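Local coordinates for arginine kinase (Anthopleura japonica, PDB 4RF6), which is a double-domain phosphagen kinase that catalyses the reversible transfer of a phosphoryl group from ATP to L-arginine, yielding phospho-L-arginine and ADP, at residues N419-C424 / G550-E555; N582-L587 / S628-N633; A494-L499 / A557-L562. All blocks are in the same frame, centred on the assembly; numbering follows the deposited sequence.

Interaction 1: residues N419-C424 / G550-E555; sequences NLDSSC and GDRFLE
Asn419 and Phe553 form the close-packed side of this contact: CB of Asn419 lies 3.6 Å from CE1 of Phe553, with the amide inclined by 46° to the ring. Asn419 directly follows helix 409-418 and opens a type I beta turn to Ser422, while Phe553 lies in the first turn of helix 552-557, N-capped by Asp551. The contact thus joins the N-terminal and C-terminal catalytic parts of the second repeat; Ser423 and Cys424 match Gly71 and Val72 in sequence, so the loop probably includes the counterpart of the substrate loop. Asn419 OD1 takes a bond from Arg552 NH1 at 3.2 Å, with the donor tilted from the carbonyl plane, and Asn419 ND2 gives a weak one to Arg552 O at 3.3 Å in addition to its bond to Ser415 O.

The opposite character is found on the solvent side, where Arg552 and Asp421 meet as a bidentate salt bridge. Arg552 NH1 reaches Asp421 OD1 at 2.8 Å and Arg552 NH2 reaches Asp421 OD2 at 3.2 Å, each on the syn side, and the two flat groups are nearly coplanar, 13° apart. Arg552 starts with CG wedged between its backbone N and carbonyl carbon (chi1 62°) and then runs extended to NE, which carries the guanidinium along Phe553 to the turn.

NH1 is thus shared by a carboxylate and a carboxamide while the ring backs the guanidinium, which should restrict its rotation. Water probably screens the exposed ion pair, whereas Asn419 is buried against a partly open ring.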
loop_
_atom_site.group_PDB
_atom_site.type_symbol
_atom_site.label_atom_id
_atom_site.label_comp_id
_atom_site.label_asym_id
_atom_site.label_seq_id
_atom_site.Cartn_x
_atom_site.Cartn_y
_atom_site.Cartn_z
ATOM N N ASN A 419 9.266 9.901 -19.813
ATOM C CA ASN A 419 9.653 11.280 -19.554
ATOM C C ASN A 419 10.769 11.737 -20.498
ATOM O O ASN A 419 11.948 11.690 -20.148
ATOM C CB ASN A 419 10.075 11.454 -18.092
ATOM C CG ASN A 419 8.974 11.071 -17.115
ATOM O OD1 ASN A 419 8.097 11.879 -16.801
ATOM N ND2 ASN A 419 9.013 9.830 -16.634
ATOM N N LEU A 420 10.376 12.195 -21.686
ATOM C CA LEU A 420 11.305 12.582 -22.750
ATOM C C LEU A 420 12.329 13.624 -22.302
ATOM O O LEU A 420 13.427 13.710 -22.859
ATOM C CB LEU A 420 10.527 13.119 -23.954
ATOM C CG LEU A 420 9.477 12.201 -24.576
ATOM C CD1 LEU A 420 8.202 12.961 -24.915
ATOM C CD2 LEU A 420 10.034 11.550 -25.818
ATOM N N ASP A 421 11.964 14.404 -21.290
ATOM C CA ASP A 421 12.810 15.482 -20.795
ATOM C C ASP A 421 13.734 15.038 -19.660
ATOM O O ASP A 421 14.273 15.874 -18.929
ATOM C CB ASP A 421 11.942 16.642 -20.307
ATOM C CG ASP A 421 11.283 16.349 -18.968
ATOM O OD1 ASP A 421 10.608 15.303 -18.847
ATOM O OD2 ASP A 421 11.463 17.157 -18.032
ATOM N N SER A 422 13.904 13.729 -19.498
ATOM C CA SER A 422 14.823 13.217 -18.485
ATOM C C SER A 422 16.253 13.531 -18.915
ATOM O O SER A 422 16.528 13.681 -20.109
ATOM C CB SER A 422 14.669 11.703 -18.317
ATOM O OG SER A 422 13.328 11.284 -18.491
ATOM N N SER A 423 17.160 13.627 -17.946
ATOM C CA SER A 423 18.574 13.822 -18.244
ATOM C C SER A 423 19.225 12.486 -18.579
ATOM O O SER A 423 19.886 12.341 -19.611
ATOM C CB SER A 423 19.294 14.460 -17.056
ATOM O OG SER A 423 18.902 15.805 -16.880
ATOM N N CYS A 424 19.039 11.521 -17.688
ATOM C CA CYS A 424 19.586 10.185 -17.876
ATOM C C CYS A 424 18.542 9.301 -18.548
ATOM O O CYS A 424 18.658 8.978 -19.735
ATOM C CB CYS A 424 20.002 9.592 -16.530
ATOM S SG CYS A 424 20.988 10.716 -15.504
ATOM N N GLY A 550 7.340 9.631 -4.722
ATOM C CA GLY A 550 8.312 10.058 -5.713
ATOM C C GLY A 550 7.678 10.790 -6.874
ATOM O O GLY A 550 6.485 10.616 -7.150
ATOM N N ASP A 551 8.474 11.597 -7.570
ATOM C CA ASP A 551 7.966 12.331 -8.726
ATOM C C ASP A 551 7.724 11.425 -9.934
ATOM O O ASP A 551 7.881 10.207 -9.841
ATOM C CB ASP A 551 8.884 13.507 -9.084
ATOM C CG ASP A 551 10.279 13.074 -9.514
ATOM O OD1 ASP A 551 10.461 11.951 -10.041
ATOM O OD2 ASP A 551 11.205 13.889 -9.337
ATOM N N ARG A 552 7.356 12.024 -11.068
ATOM C CA ARG A 552 7.012 11.267 -12.272
ATOM C C ARG A 552 8.175 10.428 -12.809
ATOM O O ARG A 552 7.958 9.449 -13.524
ATOM C CB ARG A 552 6.509 12.203 -13.374
ATOM C CG ARG A 552 7.547 13.220 -13.839
ATOM C CD ARG A 552 6.943 14.290 -14.746
ATOM N NE ARG A 552 7.766 15.501 -14.770
ATOM C CZ ARG A 552 8.627 15.816 -15.735
ATOM N NH1 ARG A 552 8.791 15.019 -16.787
ATOM N NH2 ARG A 552 9.323 16.943 -15.649
ATOM N N PHE A 553 9.403 10.822 -12.493
ATOM C CA PHE A 553 10.560 10.068 -12.968
ATOM C C PHE A 553 10.660 8.768 -12.181
ATOM O O PHE A 553 10.879 7.701 -12.756
ATOM C CB PHE A 553 11.847 10.887 -12.832
ATOM C CG PHE A 553 11.843 12.156 -13.637
ATOM C CD1 PHE A 553 12.035 12.121 -15.013
ATOM C CD2 PHE A 553 11.648 13.381 -13.017
ATOM C CE1 PHE A 553 12.025 13.287 -15.755
ATOM C CE2 PHE A 553 11.637 14.552 -13.750
ATOM C CZ PHE A 553 11.826 14.508 -15.120
ATOM N N LEU A 554 10.483 8.872 -10.868
ATOM C CA LEU A 554 10.445 7.701 -9.996
ATOM C C LEU A 554 9.207 6.837 -10.241
ATOM O O LEU A 554 9.284 5.603 -10.247
ATOM C CB LEU A 554 10.523 8.141 -8.532
ATOM C CG LEU A 554 11.852 8.822 -8.205
ATOM C CD1 LEU A 554 11.943 9.284 -6.754
ATOM C CD2 LEU A 554 12.998 7.886 -8.536
ATOM N N GLU A 555 8.063 7.487 -10.437
ATOM C CA GLU A 555 6.827 6.778 -10.754
ATOM C C GLU A 555 7.000 5.876 -11.971
ATOM O O GLU A 555 6.633 4.695 -11.944
ATOM C CB GLU A 555 5.683 7.773 -10.987
ATOM C CG GLU A 555 4.368 7.117 -11.399
ATOM C CD GLU A 555 3.745 6.278 -10.292
ATOM O OE1 GLU A 555 3.893 6.638 -9.106
ATOM O OE2 GLU A 555 3.103 5.258 -10.616
#

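Interaction 2: residues N582-L587 / S628-N633; sequences NEEDQL and SGCPTN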
loop_
_atom_site.group_PDB
_atom_site.type_symbol
_atom_site.label_atom_id
_atom_site.label_comp_id
_atom_site.label_asym_id
_atom_site.label_seq_id
_atom_site.Cartn_x
_atom_site.Cartn_y
_atom_site.Cartn_z
ATOM N N ASN A 582 13.567 3.244 2.170
ATOM C CA ASN A 582 12.815 2.902 0.967
ATOM C C ASN A 582 12.190 4.096 0.249
ATOM O O ASN A 582 11.117 3.980 -0.346
ATOM C CB ASN A 582 11.765 1.817 1.266
ATOM C CG ASN A 582 12.389 0.442 1.448
ATOM O OD1 ASN A 582 13.331 0.089 0.748
ATOM N ND2 ASN A 582 11.866 -0.336 2.400
ATOM N N GLU A 583 12.867 5.240 0.313
ATOM C CA GLU A 583 12.478 6.394 -0.487
ATOM C C GLU A 583 12.887 6.152 -1.952
ATOM O O GLU A 583 12.260 5.345 -2.646
ATOM C CB GLU A 583 13.103 7.673 0.082
ATOM C CG GLU A 583 12.545 8.972 -0.499
ATOM C CD GLU A 583 13.570 9.733 -1.324
ATOM O OE1 GLU A 583 14.777 9.429 -1.205
ATOM O OE2 GLU A 583 13.160 10.630 -2.092
ATOM N N GLU A 584 13.939 6.819 -2.422
ATOM C CA GLU A 584 14.444 6.594 -3.783
ATOM C C GLU A 584 15.425 5.426 -3.792
ATOM O O GLU A 584 15.408 4.584 -4.695
ATOM C CB GLU A 584 15.125 7.853 -4.328
ATOM C CG GLU A 584 15.593 7.738 -5.782
ATOM C CD GLU A 584 16.188 9.034 -6.314
ATOM O OE1 GLU A 584 16.235 10.023 -5.554
ATOM O OE2 GLU A 584 16.604 9.066 -7.489
ATOM N N ASP A 585 16.299 5.404 -2.792
ATOM C CA ASP A 585 17.107 4.230 -2.506
ATOM C C ASP A 585 16.564 3.594 -1.233
ATOM O O ASP A 585 15.744 4.192 -0.525
ATOM C CB ASP A 585 18.580 4.606 -2.325
ATOM C CG ASP A 585 19.250 4.981 -3.630
ATOM O OD1 ASP A 585 19.630 4.057 -4.379
ATOM O OD2 ASP A 585 19.392 6.194 -3.901
ATOM N N GLN A 586 17.012 2.381 -0.944
ATOM C CA GLN A 586 16.529 1.676 0.231
ATOM C C GLN A 586 16.981 2.408 1.488
ATOM O O GLN A 586 16.239 2.499 2.470
ATOM C CB GLN A 586 16.995 0.219 0.176
ATOM C CG GLN A 586 16.334 -0.515 -1.008
ATOM C CD GLN A 586 17.083 -1.746 -1.489
ATOM O OE1 GLN A 586 17.945 -2.286 -0.792
ATOM N NE2 GLN A 586 16.748 -2.199 -2.694
ATOM N N LEU A 587 18.186 2.971 1.422
ATOM C CA LEU A 587 18.745 3.761 2.512
ATOM C C LEU A 587 19.283 5.101 2.027
ATOM O O LEU A 587 20.116 5.154 1.111
ATOM C CB LEU A 587 19.873 2.995 3.199
ATOM C CG LEU A 587 19.462 1.704 3.895
ATOM C CD1 LEU A 587 20.674 0.903 4.320
ATOM C CD2 LEU A 587 18.598 2.046 5.099
ATOM N N SER A 628 23.062 1.599 -6.935
ATOM C CA SER A 628 21.840 2.361 -6.746
ATOM C C SER A 628 20.998 2.135 -7.977
ATOM O O SER A 628 21.538 1.823 -9.041
ATOM C CB SER A 628 22.162 3.848 -6.608
ATOM O OG SER A 628 20.977 4.614 -6.503
ATOM N N GLY A 629 19.682 2.280 -7.840
ATOM C CA GLY A 629 18.778 2.184 -8.972
ATOM C C GLY A 629 19.062 3.319 -9.936
ATOM O O GLY A 629 18.892 3.178 -11.151
ATOM N N CYS A 630 19.480 4.464 -9.400
ATOM C CA CYS A 630 19.863 5.597 -10.239
ATOM C C CYS A 630 21.379 5.635 -10.370
ATOM O O CYS A 630 22.087 5.770 -9.374
ATOM C CB CYS A 630 19.348 6.916 -9.652
ATOM S SG CYS A 630 19.603 8.373 -10.722
ATOM N N PRO A 631 21.885 5.500 -11.605
ATOM C CA PRO A 631 23.324 5.478 -11.895
ATOM C C PRO A 631 24.055 6.753 -11.470
ATOM O O PRO A 631 25.281 6.738 -11.405
ATOM C CB PRO A 631 23.373 5.317 -13.419
ATOM C CG PRO A 631 22.054 4.657 -13.775
ATOM C CD PRO A 631 21.068 5.265 -12.812
ATOM N N THR A 632 23.325 7.831 -11.181
ATOM C CA THR A 632 23.951 9.049 -10.672
ATOM C C THR A 632 24.432 8.886 -9.233
ATOM O O THR A 632 25.295 9.631 -8.773
ATOM C CB THR A 632 23.010 10.272 -10.745
ATOM O OG1 THR A 632 21.873 10.069 -9.893
ATOM C CG2 THR A 632 22.551 10.506 -12.162
ATOM N N ASN A 633 23.870 7.911 -8.528
ATOM C CA ASN A 633 24.208 7.693 -7.126
ATOM C C ASN A 633 25.202 6.559 -6.887
ATOM O O ASN A 633 25.322 6.063 -5.766
ATOM C CB ASN A 633 22.944 7.428 -6.308
ATOM C CG ASN A 633 22.331 8.696 -5.759
ATOM O OD1 ASN A 633 22.746 9.191 -4.709
ATOM N ND2 ASN A 633 21.331 9.227 -6.457
HETATM O O HOH W 1 17.041 3.860 -6.572
HETATM O O HOH W 2 17.895 1.323 -5.367
#
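The substrate site of the second phosphagen kinase repeat probably includes this contact, since Glu584 and Cys630 occupy the positions in sequence of Glu232 and Cys278, the substrate-binding residues inferred by similarity for the first repeat. Glu584 approaches Cys630 only loosely, Glu584 OE2 lying 4.1 Å from Cys630 CB. Its extended chain, with CG opposite the backbone N (chi1 -176°), carries the carboxylate toward the loop of Cys630.

The firm link lies one residue further on. Ser628 OG donates to OD1 of the buried Asp585 at 2.6 Å, meeting the syn lone pair, on the side of the other carboxylate oxygen. Ser628 OG also accepts from Cys630 N at 3.3 Å, an ST turn that ties the cysteine backbone to the serine. Asn489 ND2 also bonds to Asp585 OD1, from the loop after strand 479-488.

Two waters lie between the backbones. One sits 2.6 Å from Glu584 O and makes a weak bond with Gly629 N; the other accepts from Gly629 N at 3.2 Å. Their bonds to Asp585 OD1 are weak and possibly shared with other acceptors.

The Ser628 hydroxyl and the Asn489 amide thus converge on a single carboxylate oxygen, which should restrict the rotation of the Asp585 carboxylate. Through Ser628, this probably second-shell aspartate links the loop bearing Glu584 to the loop bearing Cys630.

Interaction 3: residues A494-L499 / A557-L562; sequences ALTPGL and AGVNKL
A Schellman motif closes helix 552-557 at Gly558, and the chain leaving it packs against the loop that leads into helix 501-516. Val559 meets Thr496 and Pro497 there: Val559 CG1, opposite the backbone N (chi1 170°), comes 3.5 Å from the Thr496 methyl CG2, the two side chains passing at a slant. The other branch, Val559 CG2, lies 4.0 Å from Pro497 CG, these two side chains running alongside each other in the same direction. Pro497 CB rests 3.4 Å from Ala557 O, the carbonyl that precedes the glycine.

A polar side flanks this apolar patch. Lys561 bends at its last torsion (chi4 82°), turning NZ back to donate to Gly558 O at 2.9 Å. Pro497 O is equally near Lys561 NZ, but the angle is too poor for a hydrogen bond. Lys561 NZ also donates to two waters, at 3.0 and 3.1 Å. Both lie within bonding distance of Leu499 O, and the first has Thr496 O as an alternative acceptor. A third water can bond to Thr496 O or Val559 O. Water can therefore bridge the two backbones, between which no direct hydrogen bond crosses. The Thr496 hydroxyl is engaged elsewhere, in a weak bond with Glu584 O.

The lysine thus clasps the carbonyl of the helix-stopping glycine itself. A glycine at positive phi (94°), with two bonds running back into the last turn, is the classic Schellman C-cap, here where helix 552-557 passes into the loop before strand 568-572 of the catalytic domain.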
loop_
_atom_site.group_PDB
_atom_site.type_symbol
_atom_site.label_atom_id
_atom_site.label_comp_id
_atom_site.label_asym_id
_atom_site.label_seq_id
_atom_site.Cartn_x
_atom_site.Cartn_y
_atom_site.Cartn_z
ATOM N N ALA A 494 16.747 -6.872 -4.827
ATOM C CA ALA A 494 16.744 -6.069 -6.045
ATOM C C ALA A 494 17.091 -4.641 -5.640
ATOM O O ALA A 494 17.244 -4.340 -4.446
ATOM C CB ALA A 494 15.381 -6.114 -6.706
ATOM N N LEU A 495 17.217 -3.747 -6.613
ATOM C CA LEU A 495 17.320 -2.336 -6.263
ATOM C C LEU A 495 15.889 -1.826 -6.158
ATOM O O LEU A 495 14.950 -2.559 -6.470
ATOM C CB LEU A 495 18.150 -1.568 -7.289
ATOM C CG LEU A 495 19.631 -1.972 -7.297
ATOM C CD1 LEU A 495 20.339 -1.541 -8.573
ATOM C CD2 LEU A 495 20.333 -1.379 -6.090
ATOM N N THR A 496 15.710 -0.593 -5.693
ATOM C CA THR A 496 14.370 -0.028 -5.507
ATOM C C THR A 496 13.381 -0.207 -6.681
ATOM O O THR A 496 12.215 -0.549 -6.450
ATOM C CB THR A 496 14.448 1.452 -5.060
ATOM O OG1 THR A 496 15.049 1.514 -3.755
ATOM C CG2 THR A 496 13.076 2.061 -4.980
ATOM N N PRO A 497 13.828 0.014 -7.936
ATOM C CA PRO A 497 12.843 -0.103 -9.024
ATOM C C PRO A 497 12.359 -1.529 -9.257
ATOM O O PRO A 497 11.303 -1.709 -9.873
ATOM C CB PRO A 497 13.626 0.367 -10.253
ATOM C CG PRO A 497 14.726 1.231 -9.704
ATOM C CD PRO A 497 15.109 0.557 -8.422
ATOM N N GLY A 498 13.113 -2.526 -8.797
ATOM C CA GLY A 498 12.770 -3.911 -9.079
ATOM C C GLY A 498 12.226 -4.678 -7.886
ATOM O O GLY A 498 11.945 -5.876 -7.985
ATOM N N LEU A 499 12.072 -3.986 -6.759
ATOM C CA LEU A 499 11.643 -4.622 -5.511
ATOM C C LEU A 499 10.264 -5.270 -5.606
ATOM O O LEU A 499 9.336 -4.700 -6.190
ATOM C CB LEU A 499 11.627 -3.606 -4.361
ATOM C CG LEU A 499 12.941 -3.122 -3.761
ATOM C CD1 LEU A 499 12.672 -2.107 -2.649
ATOM C CD2 LEU A 499 13.749 -4.287 -3.223
ATOM N N ALA A 557 9.733 4.781 -13.215
ATOM C CA ALA A 557 10.829 3.842 -13.004
ATOM C C ALA A 557 10.367 2.637 -12.191
ATOM O O ALA A 557 11.079 1.638 -12.095
ATOM C CB ALA A 557 11.987 4.536 -12.302
ATOM N N GLY A 558 9.190 2.743 -11.582
ATOM C CA GLY A 558 8.658 1.655 -10.776
ATOM C C GLY A 558 9.000 1.790 -9.304
ATOM O O GLY A 558 8.791 0.862 -8.515
ATOM N N VAL A 559 9.528 2.952 -8.939
ATOM C CA VAL A 559 10.001 3.213 -7.577
ATOM C C VAL A 559 8.862 3.423 -6.563
ATOM O O VAL A 559 9.009 3.112 -5.375
ATOM C CB VAL A 559 10.985 4.410 -7.581
ATOM C CG1 VAL A 559 11.315 4.876 -6.171
ATOM C CG2 VAL A 559 12.265 4.032 -8.319
ATOM N N ASN A 560 7.720 3.926 -7.028
ATOM C CA ASN A 560 6.634 4.302 -6.115
ATOM C C ASN A 560 5.665 3.179 -5.738
ATOM O O ASN A 560 4.642 3.440 -5.103
ATOM C CB ASN A 560 5.823 5.465 -6.693
ATOM C CG ASN A 560 6.517 6.800 -6.548
ATOM O OD1 ASN A 560 7.356 6.990 -5.664
ATOM N ND2 ASN A 560 6.149 7.751 -7.407
ATOM N N LYS A 561 5.974 1.947 -6.134
ATOM C CA LYS A 561 5.036 0.829 -5.988
ATOM C C LYS A 561 4.566 0.636 -4.549
ATOM O O LYS A 561 5.372 0.667 -3.615
ATOM C CB LYS A 561 5.641 -0.484 -6.507
ATOM C CG LYS A 561 5.977 -0.508 -7.997
ATOM C CD LYS A 561 6.230 -1.940 -8.476
ATOM C CE LYS A 561 6.965 -1.986 -9.815
ATOM N NZ LYS A 561 8.435 -1.808 -9.637
ATOM N N LEU A 562 3.252 0.457 -4.390
ATOM C CA LEU A 562 2.634 0.170 -3.094
ATOM C C LEU A 562 2.830 1.273 -2.048
ATOM O O LEU A 562 2.803 1.001 -0.844
ATOM C CB LEU A 562 3.136 -1.170 -2.544
ATOM C CG LEU A 562 2.994 -2.389 -3.455
ATOM C CD1 LEU A 562 3.327 -3.659 -2.674
ATOM C CD2 LEU A 562 1.596 -2.489 -4.083
HETATM O O HOH W 3 10.223 0.502 -4.884
HETATM O O HOH W 4 9.389 -1.976 -6.757
HETATM O O HOH W 5 8.773 -4.672 -8.632
#

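In the fold
Interactions 1 and 3 use the two ends of helix 552-557, and interaction 2 packs beside it; all lie in the second repeat. The centres of interactions 1 and 3 are about 14 Å apart: Asn560 OD1 lies 2.8 Å from Gly550 N, and Val559 N is 3.0 Å from Leu554 O. Interactions 2 and 3 are closer, about 10 Å between centres, joined where Gln586 NE2 comes within 2.8 Å of Ala494 O. Leu554 CD2 packs 3.8 Å from Glu584 CG, linking interactions 1 and 2. Ser423 and Cys424 match Gly71 and Val72 of the first repeat's inferred substrate loop, so interactions 1 and 2 probably border the same arginine site.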